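Local coordinates for FAD:protein FMN transferase (Pseudomonas stutzeri ATCC 14405 = CCUG 16156, PDB 5MGY), which probably transfers FMN from FAD to a threonine of a target protein, releasing AMP, in a magnesium-dependent reaction of the ApbE family, at residues E63-L68 against L151-N156; F98-E103 against F155-A160. All coordinates share one frame; numbering follows the deposited sequence.

Contact 1. Residues E63-L68 against L151-N156; sequences ERFNAL and LQLDFN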
loop_
_atom_site.group_PDB
_atom_site.type_symbol
_atom_site.label_atom_id
_atom_site.label_comp_id
_atom_site.label_asym_id
_atom_site.label_seq_id
_atom_site.Cartn_x
_atom_site.Cartn_y
_atom_site.Cartn_z
ATOM N N GLU A 63 -18.582 -3.110 0.909
ATOM C CA GLU A 63 -19.347 -4.159 1.666
ATOM C C GLU A 63 -20.707 -4.504 1.091
ATOM O O GLU A 63 -21.167 -5.650 1.250
ATOM C CB GLU A 63 -19.512 -3.868 3.159
ATOM C CG GLU A 63 -18.262 -4.198 3.987
ATOM C CD GLU A 63 -17.933 -5.688 4.124
ATOM O OE1 GLU A 63 -18.640 -6.364 4.880
ATOM O OE2 GLU A 63 -16.934 -6.162 3.535
ATOM N N ARG A 64 -21.340 -3.535 0.439
ATOM C CA ARG A 64 -22.543 -3.809 -0.292
ATOM C C ARG A 64 -22.249 -4.786 -1.458
ATOM O O ARG A 64 -22.956 -5.774 -1.626
ATOM C CB ARG A 64 -23.135 -2.495 -0.784
ATOM C CG ARG A 64 -24.530 -2.620 -1.367
ATOM C CD ARG A 64 -25.040 -1.305 -1.891
ATOM N NE ARG A 64 -24.494 -0.992 -3.235
ATOM C CZ ARG A 64 -23.668 0.010 -3.524
ATOM N NH1 ARG A 64 -23.248 0.817 -2.545
ATOM N NH2 ARG A 64 -23.254 0.184 -4.789
ATOM N N PHE A 65 -21.186 -4.509 -2.224
ATOM C CA PHE A 65 -20.671 -5.439 -3.270
ATOM C C PHE A 65 -20.286 -6.822 -2.738
ATOM O O PHE A 65 -20.638 -7.845 -3.306
ATOM C CB PHE A 65 -19.463 -4.858 -3.975
ATOM C CG PHE A 65 -19.035 -5.655 -5.153
ATOM C CD1 PHE A 65 -19.812 -5.667 -6.297
ATOM C CD2 PHE A 65 -17.888 -6.431 -5.107
ATOM C CE1 PHE A 65 -19.461 -6.427 -7.378
ATOM C CE2 PHE A 65 -17.530 -7.193 -6.181
ATOM C CZ PHE A 65 -18.312 -7.192 -7.315
ATOM N N ASN A 66 -19.606 -6.847 -1.610
ATOM C CA ASN A 66 -19.181 -8.124 -1.019
ATOM C C ASN A 66 -20.321 -8.994 -0.560
ATOM O O ASN A 66 -20.180 -10.194 -0.548
ATOM C CB ASN A 66 -18.200 -7.912 0.159
ATOM C CG ASN A 66 -16.859 -7.403 -0.283
ATOM O OD1 ASN A 66 -16.562 -7.270 -1.471
ATOM N ND2 ASN A 66 -16.057 -7.058 0.686
ATOM N N ALA A 67 -21.445 -8.391 -0.177
ATOM C CA ALA A 67 -22.590 -9.202 0.285
ATOM C C ALA A 67 -23.308 -9.934 -0.842
ATOM O O ALA A 67 -23.930 -10.939 -0.591
ATOM C CB ALA A 67 -23.537 -8.362 1.061
ATOM N N LEU A 68 -23.188 -9.448 -2.071
ATOM C CA LEU A 68 -23.888 -9.998 -3.188
ATOM C C LEU A 68 -23.442 -11.414 -3.559
ATOM O O LEU A 68 -22.374 -11.840 -3.207
ATOM C CB LEU A 68 -23.735 -9.069 -4.378
ATOM C CG LEU A 68 -24.728 -7.912 -4.650
ATOM C CD1 LEU A 68 -25.546 -7.385 -3.473
ATOM C CD2 LEU A 68 -24.009 -6.763 -5.303
ATOM N N LEU A 151 -17.276 -13.272 -4.857
ATOM C CA LEU A 151 -16.074 -12.486 -4.472
ATOM C C LEU A 151 -16.263 -11.543 -3.294
ATOM O O LEU A 151 -17.284 -10.843 -3.165
ATOM C CB LEU A 151 -15.542 -11.628 -5.643
ATOM C CG LEU A 151 -14.968 -12.368 -6.869
ATOM C CD1 LEU A 151 -14.496 -11.384 -7.925
ATOM C CD2 LEU A 151 -13.852 -13.317 -6.495
ATOM N N GLN A 152 -15.249 -11.504 -2.464
ATOM C CA GLN A 152 -15.176 -10.449 -1.487
ATOM C C GLN A 152 -13.867 -9.670 -1.678
ATOM O O GLN A 152 -12.772 -10.241 -1.628
ATOM C CB GLN A 152 -15.342 -11.050 -0.126
ATOM C CG GLN A 152 -16.619 -11.845 -0.059
ATOM C CD GLN A 152 -17.036 -12.074 1.383
ATOM O OE1 GLN A 152 -16.398 -12.840 2.122
ATOM N NE2 GLN A 152 -18.096 -11.378 1.809
ATOM N N LEU A 153 -14.022 -8.376 -1.944
ATOM C CA LEU A 153 -12.918 -7.494 -2.178
ATOM C C LEU A 153 -12.354 -6.906 -0.925
ATOM O O LEU A 153 -13.026 -6.825 0.097
ATOM C CB LEU A 153 -13.350 -6.385 -3.104
ATOM C CG LEU A 153 -13.908 -6.871 -4.459
ATOM C CD1 LEU A 153 -14.126 -5.708 -5.420
ATOM C CD2 LEU A 153 -13.023 -7.918 -5.077
ATOM N N ASP A 154 -11.074 -6.567 -1.004
ATOM C CA ASP A 154 -10.318 -5.875 0.063
ATOM C C ASP A 154 -9.255 -4.993 -0.621
ATOM O O ASP A 154 -8.450 -5.464 -1.424
ATOM C CB ASP A 154 -9.629 -6.860 1.029
ATOM C CG ASP A 154 -9.054 -6.171 2.278
ATOM O OD1 ASP A 154 -9.274 -6.617 3.450
ATOM O OD2 ASP A 154 -8.402 -5.147 2.091
ATOM N N PHE A 155 -9.237 -3.724 -0.269
ATOM C CA PHE A 155 -8.453 -2.780 -0.982
ATOM C C PHE A 155 -7.221 -2.347 -0.201
ATOM O O PHE A 155 -6.505 -1.437 -0.635
ATOM C CB PHE A 155 -9.356 -1.555 -1.355
ATOM C CG PHE A 155 -10.281 -1.833 -2.514
ATOM C CD1 PHE A 155 -9.790 -1.926 -3.822
ATOM C CD2 PHE A 155 -11.618 -2.032 -2.289
ATOM C CE1 PHE A 155 -10.635 -2.235 -4.867
ATOM C CE2 PHE A 155 -12.471 -2.333 -3.328
ATOM C CZ PHE A 155 -11.983 -2.447 -4.623
ATOM N N ASN A 156 -6.952 -3.000 0.929
ATOM C CA ASN A 156 -5.964 -2.510 1.910
ATOM C C ASN A 156 -4.572 -2.512 1.343
ATOM O O ASN A 156 -3.794 -1.683 1.697
ATOM C CB ASN A 156 -5.986 -3.287 3.246
ATOM C CG ASN A 156 -6.722 -2.564 4.383
ATOM O OD1 ASN A 156 -6.753 -1.347 4.479
ATOM N ND2 ASN A 156 -7.245 -3.336 5.285
#
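Asn66 turns its CG beside its own backbone N (chi1 -70°) and brings OD1 round to eclipse CA (chi2 -5°), which lays the carboxamide alongside the backbone of Leu153. Both ends of the amide are then used on that one residue. OD1 accepts from Leu153 N at 2.8 Å, with the N-H lying well above the carbonyl plane, while ND2 gives a 3.1 Å bond to Leu153 O and arrives in the carbonyl plane, on a lone pair. With its acceptor and its donor both engaged, the amide's flip is fixed. ND2 also donates to Glu63 OE2 at 3.1 Å, one turn back on the same helix, meeting the carboxylate from above its plane; ND2 thus serves two acceptors. From the linker, Gln152 brings NE2 past Asn66 CB to the last turn of the helix, where Asn66 O receives a weak bond of 3.4 Å from it.

The apolar half of the contact is made by Phe65 and Leu153. CD1 of Leu153 comes up to the CD2-CE2 side of the ring, 3.8 Å from Phe65 CE2, at a slant.

In fold terms, an asparagine near the C-terminal end of helix 61-67 grips an extended linker as a neighbouring strand might. Lys147, at the end of strand 144-147, bonds to the carbonyls of Phe65, Leu68 and Leu151 and makes a cation-pi contact with Phe65. Strand 138-141 packs on Phe65, Leu151 and Leu153 through Leu138, and helix 103-108 meets Gln152 through Glu103 and Pro104.

Contact 2. Residues F98-E103 against F155-A160; sequences FDLTLE and FNSIAA. With MG (magnesium ion), chain I.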
loop_
_atom_site.group_PDB
_atom_site.type_symbol
_atom_site.label_atom_id
_atom_site.label_comp_id
_atom_site.label_asym_id
_atom_site.label_seq_id
_atom_site.Cartn_x
_atom_site.Cartn_y
_atom_site.Cartn_z
ATOM N N PHE A 98 -0.328 -10.041 -6.693
ATOM C CA PHE A 98 -1.264 -9.024 -6.247
ATOM C C PHE A 98 -2.677 -9.480 -6.547
ATOM O O PHE A 98 -3.014 -9.704 -7.720
ATOM C CB PHE A 98 -1.012 -7.655 -6.935
ATOM C CG PHE A 98 -1.902 -6.568 -6.430
ATOM C CD1 PHE A 98 -1.509 -5.761 -5.376
ATOM C CD2 PHE A 98 -3.184 -6.407 -6.940
ATOM C CE1 PHE A 98 -2.354 -4.783 -4.861
ATOM C CE2 PHE A 98 -4.037 -5.445 -6.418
ATOM C CZ PHE A 98 -3.620 -4.628 -5.379
ATOM N N ASP A 99 -3.508 -9.533 -5.503
ATOM C CA ASP A 99 -4.900 -9.966 -5.611
ATOM C C ASP A 99 -5.808 -9.190 -4.610
ATOM O O ASP A 99 -5.691 -9.292 -3.361
ATOM C CB ASP A 99 -4.972 -11.511 -5.389
ATOM C CG ASP A 99 -6.153 -12.193 -6.128
ATOM O OD1 ASP A 99 -5.948 -13.239 -6.770
ATOM O OD2 ASP A 99 -7.284 -11.692 -6.112
ATOM N N LEU A 100 -6.773 -8.484 -5.154
ATOM C CA LEU A 100 -7.825 -7.861 -4.304
ATOM C C LEU A 100 -8.882 -8.803 -3.671
ATOM O O LEU A 100 -9.679 -8.330 -2.869
ATOM C CB LEU A 100 -8.574 -6.810 -5.114
ATOM C CG LEU A 100 -7.673 -5.739 -5.722
ATOM C CD1 LEU A 100 -8.410 -4.897 -6.718
ATOM C CD2 LEU A 100 -7.131 -4.839 -4.619
ATOM N N THR A 101 -8.878 -10.097 -4.015
ATOM C CA THR A 101 -9.981 -10.961 -3.761
ATOM C C THR A 101 -9.681 -11.952 -2.679
ATOM O O THR A 101 -10.237 -13.048 -2.664
ATOM C CB THR A 101 -10.429 -11.709 -5.043
ATOM O OG1 THR A 101 -9.542 -12.753 -5.407
ATOM C CG2 THR A 101 -10.497 -10.787 -6.177
ATOM N N LEU A 102 -8.872 -11.571 -1.714
ATOM C CA LEU A 102 -8.500 -12.536 -0.677
ATOM C C LEU A 102 -9.366 -12.487 0.560
ATOM O O LEU A 102 -9.142 -13.265 1.486
ATOM C CB LEU A 102 -7.030 -12.340 -0.293
ATOM C CG LEU A 102 -5.977 -13.022 -1.176
ATOM C CD1 LEU A 102 -6.408 -13.322 -2.607
ATOM C CD2 LEU A 102 -4.745 -12.133 -1.182
ATOM N N GLU A 103 -10.363 -11.615 0.588
ATOM C CA GLU A 103 -11.105 -11.423 1.837
ATOM C C GLU A 103 -11.653 -12.711 2.472
ATOM O O GLU A 103 -11.617 -12.825 3.687
ATOM C CB GLU A 103 -12.211 -10.356 1.670
ATOM C CG GLU A 103 -13.046 -10.040 2.912
ATOM C CD GLU A 103 -12.715 -8.754 3.675
ATOM O OE1 GLU A 103 -11.556 -8.266 3.800
ATOM O OE2 GLU A 103 -13.692 -8.252 4.249
ATOM N N PHE A 155 -9.237 -3.724 -0.269
ATOM C CA PHE A 155 -8.453 -2.780 -0.982
ATOM C C PHE A 155 -7.221 -2.347 -0.201
ATOM O O PHE A 155 -6.505 -1.437 -0.635
ATOM C CB PHE A 155 -9.356 -1.555 -1.355
ATOM C CG PHE A 155 -10.281 -1.833 -2.514
ATOM C CD1 PHE A 155 -9.790 -1.926 -3.822
ATOM C CD2 PHE A 155 -11.618 -2.032 -2.289
ATOM C CE1 PHE A 155 -10.635 -2.235 -4.867
ATOM C CE2 PHE A 155 -12.471 -2.333 -3.328
ATOM C CZ PHE A 155 -11.983 -2.447 -4.623
ATOM N N ASN A 156 -6.952 -3.000 0.929
ATOM C CA ASN A 156 -5.964 -2.510 1.910
ATOM C C ASN A 156 -4.572 -2.512 1.343
ATOM O O ASN A 156 -3.794 -1.683 1.697
ATOM C CB ASN A 156 -5.986 -3.287 3.246
ATOM C CG ASN A 156 -6.722 -2.564 4.383
ATOM O OD1 ASN A 156 -6.753 -1.347 4.479
ATOM N ND2 ASN A 156 -7.245 -3.336 5.285
ATOM N N SER A 157 -4.269 -3.379 0.405
ATOM C CA SER A 157 -2.916 -3.471 -0.126
ATOM C C SER A 157 -2.530 -2.232 -0.946
ATOM O O SER A 157 -1.312 -1.907 -1.020
ATOM C CB SER A 157 -2.743 -4.767 -0.932
ATOM O OG SER A 157 -3.600 -4.760 -2.031
ATOM N N ILE A 158 -3.547 -1.559 -1.515
ATOM C CA ILE A 158 -3.414 -0.226 -2.199
ATOM C C ILE A 158 -4.081 1.080 -1.664
ATOM O O ILE A 158 -3.766 2.182 -2.172
ATOM C CB ILE A 158 -3.740 -0.291 -3.702
ATOM C CG1 ILE A 158 -5.072 -0.926 -3.988
ATOM C CG2 ILE A 158 -2.711 -1.109 -4.371
ATOM C CD1 ILE A 158 -5.497 -0.878 -5.476
ATOM N N ALA A 159 -4.965 0.995 -0.673
ATOM C CA ALA A 159 -5.750 2.217 -0.238
ATOM C C ALA A 159 -4.869 3.389 0.239
ATOM O O ALA A 159 -5.005 4.492 -0.248
ATOM C CB ALA A 159 -6.765 1.877 0.822
ATOM N N ALA A 160 -3.943 3.131 1.163
ATOM C CA ALA A 160 -3.087 4.188 1.714
ATOM C C ALA A 160 -2.300 4.898 0.621
ATOM O O ALA A 160 -2.206 6.113 0.587
ATOM C CB ALA A 160 -2.149 3.622 2.768
HETATM MG MG MG I . 0.179 -2.400 0.730
#
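Phe98 brings the far end of its ring, CE1 and CZ, up to Ser157 and Ile158. The reach comes from chi1 of -176°, which swings CG to the side opposite the backbone N, and from chi2 of 91°, which stands the ring across the CA-CB bond. Ser157 OG lies 3.1 Å from Phe98 CE1, approaching the ring obliquely. The serine OG reaches the ring from the position between its backbone N and carbonyl carbon (chi1 63°); the magnesium ion is held instead by the main chain, with Ser157 O at 2.4 Å.

Ile158 meets the same end of the phenylalanine with its CG2 methyl, which stands 3.7 Å from Phe98 CE1, and the two side chains run at about a right angle to each other. Two residues on from Phe98, Leu100 meets Phe155. Its two methyls divide the work, CD1 resting 3.9 Å from Phe155 CE1 and CD2 meeting Phe155 CD1 at 4.0 Å, with CD2 also approaching Ile158 CD1 more loosely. The Phe155 side chain sets out away from the loop, yet its ring carbons CD1 and CE1 come back to the leucine, which meets the ring obliquely, while Val80, Leu83 and Val84 of helix 78-93 pack on it.

Behind these apolar groups the loop is shaped by an Asx turn: Asp99 OD2 accepts from Thr101 N and, at 2.6 Å, from Thr101 OG1, both from one face of its carboxylate.

Ser157 O shares the ion with Asp271 OD2 and Thr275 OG1 of helix 267-292. Phe98 and Leu100 thus pack against the turn before helix 159-173 that supplies a main-chain ligand to the magnesium site of this ApbE-family flavin transferase.

Overall arrangement
From the N terminus, the chain passes through helix 61-67, then helix 78-93 and the loop 98-103, before strands 138-141 and 144-147 lead into the linker 151-156. Contact 1 closes the longer loop, with 82 residues between its segments. Contact 2 starts inside that loop but ends just beyond it, at 155-160, so the two overlap on Phe155 and Asn156 and cross rather than nest. Their centres are about 10 Å apart, and Asp154 N probably bonds to Leu100 O between them. Together they fasten one continuous run, from the linker to the start of helix 159-173, to helix 61-67 at one end and to loop 98-103 at the other, where its Ser157 binds the magnesium ion.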